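Local coordinates for protein lovastatin nonaketide synthase, polyketide synthase component (Aspergillus terreus, PDB 7CPX) that builds the polyketide core of lovastatin, condensing nine malonyl-CoA units into enzyme-bound dihydromonacolin L together with its partner LovC, at residues 354-366 with 379-393. The protein carries 2 engineered substitutions. Sequence-based numbering, arbitrary orientation.
Sequences APLFVGSAKTVVG and KASFAVRHGVIPPNL
Lys379 and Asn392 both reach the turn at Gly359 and Ser360, where the polar contacts centre, with apolar packing on other residues. Lys379 leaves its helix with CG turned away from the backbone N (chi1 -176°) and the rest of the chain extended, which brings NZ to Ser360 O, a weak bond at 3.0 Å. The same ammonium group bonds Pro391 O at 3.2 Å, approaching from above the carbonyl plane, so the lysine probably ties the loop at Ser360 to the loop that follows strand 388-389. Ser360 O also accepts from Thr363 OG1 at 2.8 Å, almost straight along the C=O axis, and from Thr363 N. The amide of Asn392 suits a place needing both donor and acceptor: OD1 takes a weak, bent bond from Ser360 N (2.8 Å, 125°), while ND2 donates to Pro412 O. It lies close against Gly359 CA, where glycine leaves room for it.

Small Ala361 lets the Lys379 methylenes pass close by, while Val364 CG2 lies 4.2 Å from Leu393 CB. At strand 356-358, the Ile389 CD1 methyl lies obliquely against the Phe357 ring, two bulky apolar groups filling a buried position.

Within the thiolase-type ketosynthase fold, strand 356-358 runs between strands 316-318 and 409-410; helix 369-386 meets the loop after it through Lys379. Ser360 OG bonds His320 O, the backbone of a predicted active-site histidine. Leu33 of helix 27-35 touches Val364.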
loop_
_atom_site.group_PDB
_atom_site.type_symbol
_atom_site.label_atom_id
_atom_site.label_comp_id
_atom_site.label_asym_id
_atom_site.label_seq_id
_atom_site.Cartn_x
_atom_site.Cartn_y
_atom_site.Cartn_z
ATOM N N ALA A 354 -50.317 -10.096 41.633
ATOM C CA ALA A 354 -49.727 -9.361 40.527
ATOM C C ALA A 354 -48.304 -9.854 40.268
ATOM O O ALA A 354 -47.576 -10.177 41.213
ATOM C CB ALA A 354 -49.713 -7.863 40.822
ATOM N N PRO A 355 -47.876 -9.922 39.012
ATOM C CA PRO A 355 -46.512 -10.362 38.717
ATOM C C PRO A 355 -45.498 -9.252 38.945
ATOM O O PRO A 355 -45.830 -8.069 39.033
ATOM C CB PRO A 355 -46.582 -10.746 37.236
ATOM C CG PRO A 355 -47.604 -9.820 36.683
ATOM C CD PRO A 355 -48.623 -9.610 37.779
ATOM N N LEU A 356 -44.238 -9.663 39.041
ATOM C CA LEU A 356 -43.122 -8.733 39.164
ATOM C C LEU A 356 -42.686 -8.339 37.758
ATOM O O LEU A 356 -42.026 -9.118 37.063
ATOM C CB LEU A 356 -41.978 -9.365 39.952
ATOM C CG LEU A 356 -40.743 -8.495 40.198
ATOM C CD1 LEU A 356 -39.966 -9.012 41.391
ATOM C CD2 LEU A 356 -39.844 -8.451 38.975
ATOM N N PHE A 357 -43.060 -7.134 37.339
ATOM C CA PHE A 357 -42.760 -6.683 35.989
ATOM C C PHE A 357 -41.256 -6.557 35.789
ATOM O O PHE A 357 -40.551 -5.989 36.630
ATOM C CB PHE A 357 -43.441 -5.345 35.716
ATOM C CG PHE A 357 -44.933 -5.442 35.586
ATOM C CD1 PHE A 357 -45.747 -5.355 36.699
ATOM C CD2 PHE A 357 -45.520 -5.619 34.347
ATOM C CE1 PHE A 357 -47.119 -5.444 36.580
ATOM C CE2 PHE A 357 -46.890 -5.709 34.220
ATOM C CZ PHE A 357 -47.693 -5.621 35.339
ATOM N N VAL A 358 -40.768 -7.083 34.671
ATOM C CA VAL A 358 -39.356 -7.028 34.315
ATOM C C VAL A 358 -39.252 -6.410 32.929
ATOM O O VAL A 358 -39.847 -6.920 31.973
ATOM C CB VAL A 358 -38.705 -8.420 34.341
ATOM C CG1 VAL A 358 -37.199 -8.297 34.265
ATOM C CG2 VAL A 358 -39.114 -9.180 35.591
ATOM N N GLY A 359 -38.496 -5.322 32.819
ATOM C CA GLY A 359 -38.335 -4.658 31.543
ATOM C C GLY A 359 -37.014 -3.935 31.412
ATOM O O GLY A 359 -36.680 -3.084 32.239
ATOM N N SER A 360 -36.263 -4.247 30.360
ATOM C CA SER A 360 -34.945 -3.669 30.143
ATOM C C SER A 360 -35.053 -2.493 29.183
ATOM O O SER A 360 -35.660 -2.610 28.113
ATOM C CB SER A 360 -33.975 -4.712 29.587
ATOM O OG SER A 360 -32.688 -4.154 29.387
ATOM N N ALA A 361 -34.463 -1.361 29.570
ATOM C CA ALA A 361 -34.438 -0.199 28.692
ATOM C C ALA A 361 -33.715 -0.493 27.390
ATOM O O ALA A 361 -33.962 0.181 26.385
ATOM C CB ALA A 361 -33.766 0.978 29.397
ATOM N N LYS A 362 -32.834 -1.493 27.385
ATOM C CA LYS A 362 -32.044 -1.809 26.207
ATOM C C LYS A 362 -32.893 -2.336 25.060
ATOM O O LYS A 362 -32.398 -2.413 23.931
ATOM C CB LYS A 362 -30.962 -2.822 26.581
ATOM C CG LYS A 362 -30.104 -2.363 27.752
ATOM C CD LYS A 362 -29.259 -3.482 28.316
ATOM C CE LYS A 362 -29.023 -3.282 29.806
ATOM N NZ LYS A 362 -30.268 -3.422 30.612
ATOM N N THR A 363 -34.148 -2.704 25.320
ATOM C CA THR A 363 -35.053 -3.044 24.231
ATOM C C THR A 363 -35.488 -1.803 23.466
ATOM O O THR A 363 -35.875 -1.899 22.296
ATOM C CB THR A 363 -36.282 -3.776 24.770
ATOM O OG1 THR A 363 -36.981 -2.928 25.689
ATOM C CG2 THR A 363 -35.877 -5.057 25.475
ATOM N N VAL A 364 -35.433 -0.640 24.105
ATOM C CA VAL A 364 -35.898 0.609 23.514
ATOM C C VAL A 364 -34.736 1.471 23.047
ATOM O O VAL A 364 -34.738 1.970 21.922
ATOM C CB VAL A 364 -36.786 1.373 24.522
ATOM C CG1 VAL A 364 -37.300 2.659 23.902
ATOM C CG2 VAL A 364 -37.939 0.499 24.984
ATOM N N VAL A 365 -33.737 1.668 23.906
ATOM C CA VAL A 365 -32.579 2.492 23.582
ATOM C C VAL A 365 -31.352 1.647 23.262
ATOM O O VAL A 365 -30.274 2.195 23.018
ATOM C CB VAL A 365 -32.267 3.483 24.715
ATOM C CG1 VAL A 365 -33.473 4.358 25.000
ATOM C CG2 VAL A 365 -31.830 2.742 25.965
ATOM N N GLY A 366 -31.486 0.329 23.270
ATOM C CA GLY A 366 -30.387 -0.543 22.930
ATOM C C GLY A 366 -29.476 -0.823 24.112
ATOM O O GLY A 366 -29.504 -0.147 25.140
ATOM N N LYS A 379 -34.661 4.269 33.448
ATOM C CA LYS A 379 -35.945 3.619 33.222
ATOM C C LYS A 379 -36.608 3.272 34.545
ATOM O O LYS A 379 -37.830 3.386 34.694
ATOM C CB LYS A 379 -35.752 2.369 32.366
ATOM C CG LYS A 379 -37.042 1.666 31.981
ATOM C CD LYS A 379 -36.797 0.654 30.877
ATOM C CE LYS A 379 -38.080 -0.021 30.432
ATOM N NZ LYS A 379 -37.853 -0.981 29.319
ATOM N N ALA A 380 -35.811 2.846 35.527
ATOM C CA ALA A 380 -36.362 2.564 36.844
ATOM C C ALA A 380 -36.701 3.853 37.578
ATOM O O ALA A 380 -37.650 3.896 38.370
ATOM C CB ALA A 380 -35.381 1.727 37.660
ATOM N N SER A 381 -35.940 4.918 37.326
ATOM C CA SER A 381 -36.180 6.174 38.027
ATOM C C SER A 381 -37.463 6.829 37.535
ATOM O O SER A 381 -38.445 6.938 38.280
ATOM C CB SER A 381 -34.988 7.114 37.837
ATOM O OG SER A 381 -35.231 8.372 38.439
ATOM N N PHE A 382 -37.490 7.225 36.261
ATOM C CA PHE A 382 -38.660 7.910 35.725
ATOM C C PHE A 382 -39.921 7.115 36.024
ATOM O O PHE A 382 -40.894 7.645 36.574
ATOM C CB PHE A 382 -38.502 8.116 34.219
ATOM C CG PHE A 382 -37.240 8.828 33.829
ATOM C CD1 PHE A 382 -36.688 9.792 34.653
ATOM C CD2 PHE A 382 -36.604 8.528 32.640
ATOM C CE1 PHE A 382 -35.528 10.444 34.295
ATOM C CE2 PHE A 382 -35.444 9.176 32.274
ATOM C CZ PHE A 382 -34.904 10.136 33.104
ATOM N N ALA A 383 -39.899 5.823 35.699
ATOM C CA ALA A 383 -41.027 4.952 36.001
ATOM C C ALA A 383 -41.494 5.150 37.435
ATOM O O ALA A 383 -42.642 5.534 37.686
ATOM C CB ALA A 383 -40.633 3.493 35.762
ATOM N N VAL A 384 -40.596 4.920 38.396
ATOM C CA VAL A 384 -41.014 4.957 39.790
ATOM C C VAL A 384 -41.502 6.350 40.160
ATOM O O VAL A 384 -42.353 6.502 41.044
ATOM C CB VAL A 384 -39.870 4.486 40.709
ATOM C CG1 VAL A 384 -39.023 5.654 41.173
ATOM C CG2 VAL A 384 -40.424 3.725 41.901
ATOM N N ARG A 385 -40.988 7.385 39.492
ATOM C CA ARG A 385 -41.444 8.738 39.783
ATOM C C ARG A 385 -42.812 9.008 39.170
ATOM O O ARG A 385 -43.609 9.764 39.737
ATOM C CB ARG A 385 -40.426 9.760 39.281
ATOM C CG ARG A 385 -40.880 11.204 39.430
ATOM C CD ARG A 385 -39.695 12.154 39.477
ATOM N NE ARG A 385 -38.875 12.074 38.272
ATOM C CZ ARG A 385 -38.852 12.984 37.306
ATOM N NH1 ARG A 385 -39.583 14.086 37.368
ATOM N NH2 ARG A 385 -38.067 12.786 36.250
ATOM N N HIS A 386 -43.101 8.402 38.021
ATOM C CA HIS A 386 -44.349 8.636 37.310
ATOM C C HIS A 386 -45.358 7.512 37.496
ATOM O O HIS A 386 -46.448 7.576 36.920
ATOM C CB HIS A 386 -44.069 8.838 35.819
ATOM C CG HIS A 386 -43.086 9.931 35.534
ATOM N ND1 HIS A 386 -43.324 11.248 35.864
ATOM C CD2 HIS A 386 -41.862 9.902 34.957
ATOM C CE1 HIS A 386 -42.288 11.983 35.500
ATOM N NE2 HIS A 386 -41.387 11.191 34.947
ATOM N N GLY A 387 -45.027 6.490 38.281
ATOM C CA GLY A 387 -45.962 5.411 38.521
ATOM C C GLY A 387 -46.363 4.644 37.286
ATOM O O GLY A 387 -47.424 4.017 37.276
ATOM N N VAL A 388 -45.545 4.679 36.240
ATOM C CA VAL A 388 -45.819 3.980 34.991
ATOM C C VAL A 388 -44.703 2.975 34.756
ATOM O O VAL A 388 -43.520 3.332 34.800
ATOM C CB VAL A 388 -45.929 4.956 33.805
ATOM C CG1 VAL A 388 -46.100 4.192 32.503
ATOM C CG2 VAL A 388 -47.081 5.924 34.019
ATOM N N ILE A 389 -45.079 1.726 34.507
ATOM C CA ILE A 389 -44.111 0.686 34.170
ATOM C C ILE A 389 -43.885 0.731 32.663
ATOM O O ILE A 389 -44.754 0.288 31.898
ATOM C CB ILE A 389 -44.589 -0.697 34.636
ATOM C CG1 ILE A 389 -44.531 -0.771 36.164
ATOM C CG2 ILE A 389 -43.741 -1.789 34.001
ATOM C CD1 ILE A 389 -44.952 -2.102 36.748
ATOM N N PRO A 390 -42.754 1.251 32.191
ATOM C CA PRO A 390 -42.564 1.379 30.752
ATOM C C PRO A 390 -42.523 0.016 30.091
ATOM O O PRO A 390 -42.082 -0.976 30.700
ATOM C CB PRO A 390 -41.217 2.106 30.636
ATOM C CG PRO A 390 -40.522 1.821 31.912
ATOM C CD PRO A 390 -41.592 1.750 32.944
ATOM N N PRO A 391 -42.972 -0.081 28.845
ATOM C CA PRO A 391 -42.986 -1.368 28.147
ATOM C C PRO A 391 -41.622 -1.692 27.548
ATOM O O PRO A 391 -40.656 -0.945 27.685
ATOM C CB PRO A 391 -44.036 -1.153 27.058
ATOM C CG PRO A 391 -43.934 0.294 26.744
ATOM C CD PRO A 391 -43.593 0.982 28.037
ATOM N N ASN A 392 -41.564 -2.839 26.877
ATOM C CA ASN A 392 -40.387 -3.276 26.140
ATOM C C ASN A 392 -40.756 -3.397 24.672
ATOM O O ASN A 392 -41.710 -4.099 24.322
ATOM C CB ASN A 392 -39.868 -4.609 26.677
ATOM C CG ASN A 392 -39.444 -4.523 28.126
ATOM O OD1 ASN A 392 -38.256 -4.564 28.443
ATOM N ND2 ASN A 392 -40.419 -4.386 29.015
ATOM N N LEU A 393 -40.002 -2.708 23.817
ATOM C CA LEU A 393 -40.379 -2.614 22.412
ATOM C C LEU A 393 -40.304 -3.971 21.720
ATOM O O LEU A 393 -41.182 -4.309 20.917
ATOM C CB LEU A 393 -39.488 -1.594 21.707
ATOM C CG LEU A 393 -39.781 -1.343 20.227
ATOM C CD1 LEU A 393 -41.213 -0.868 20.033
ATOM C CD2 LEU A 393 -38.800 -0.333 19.655
#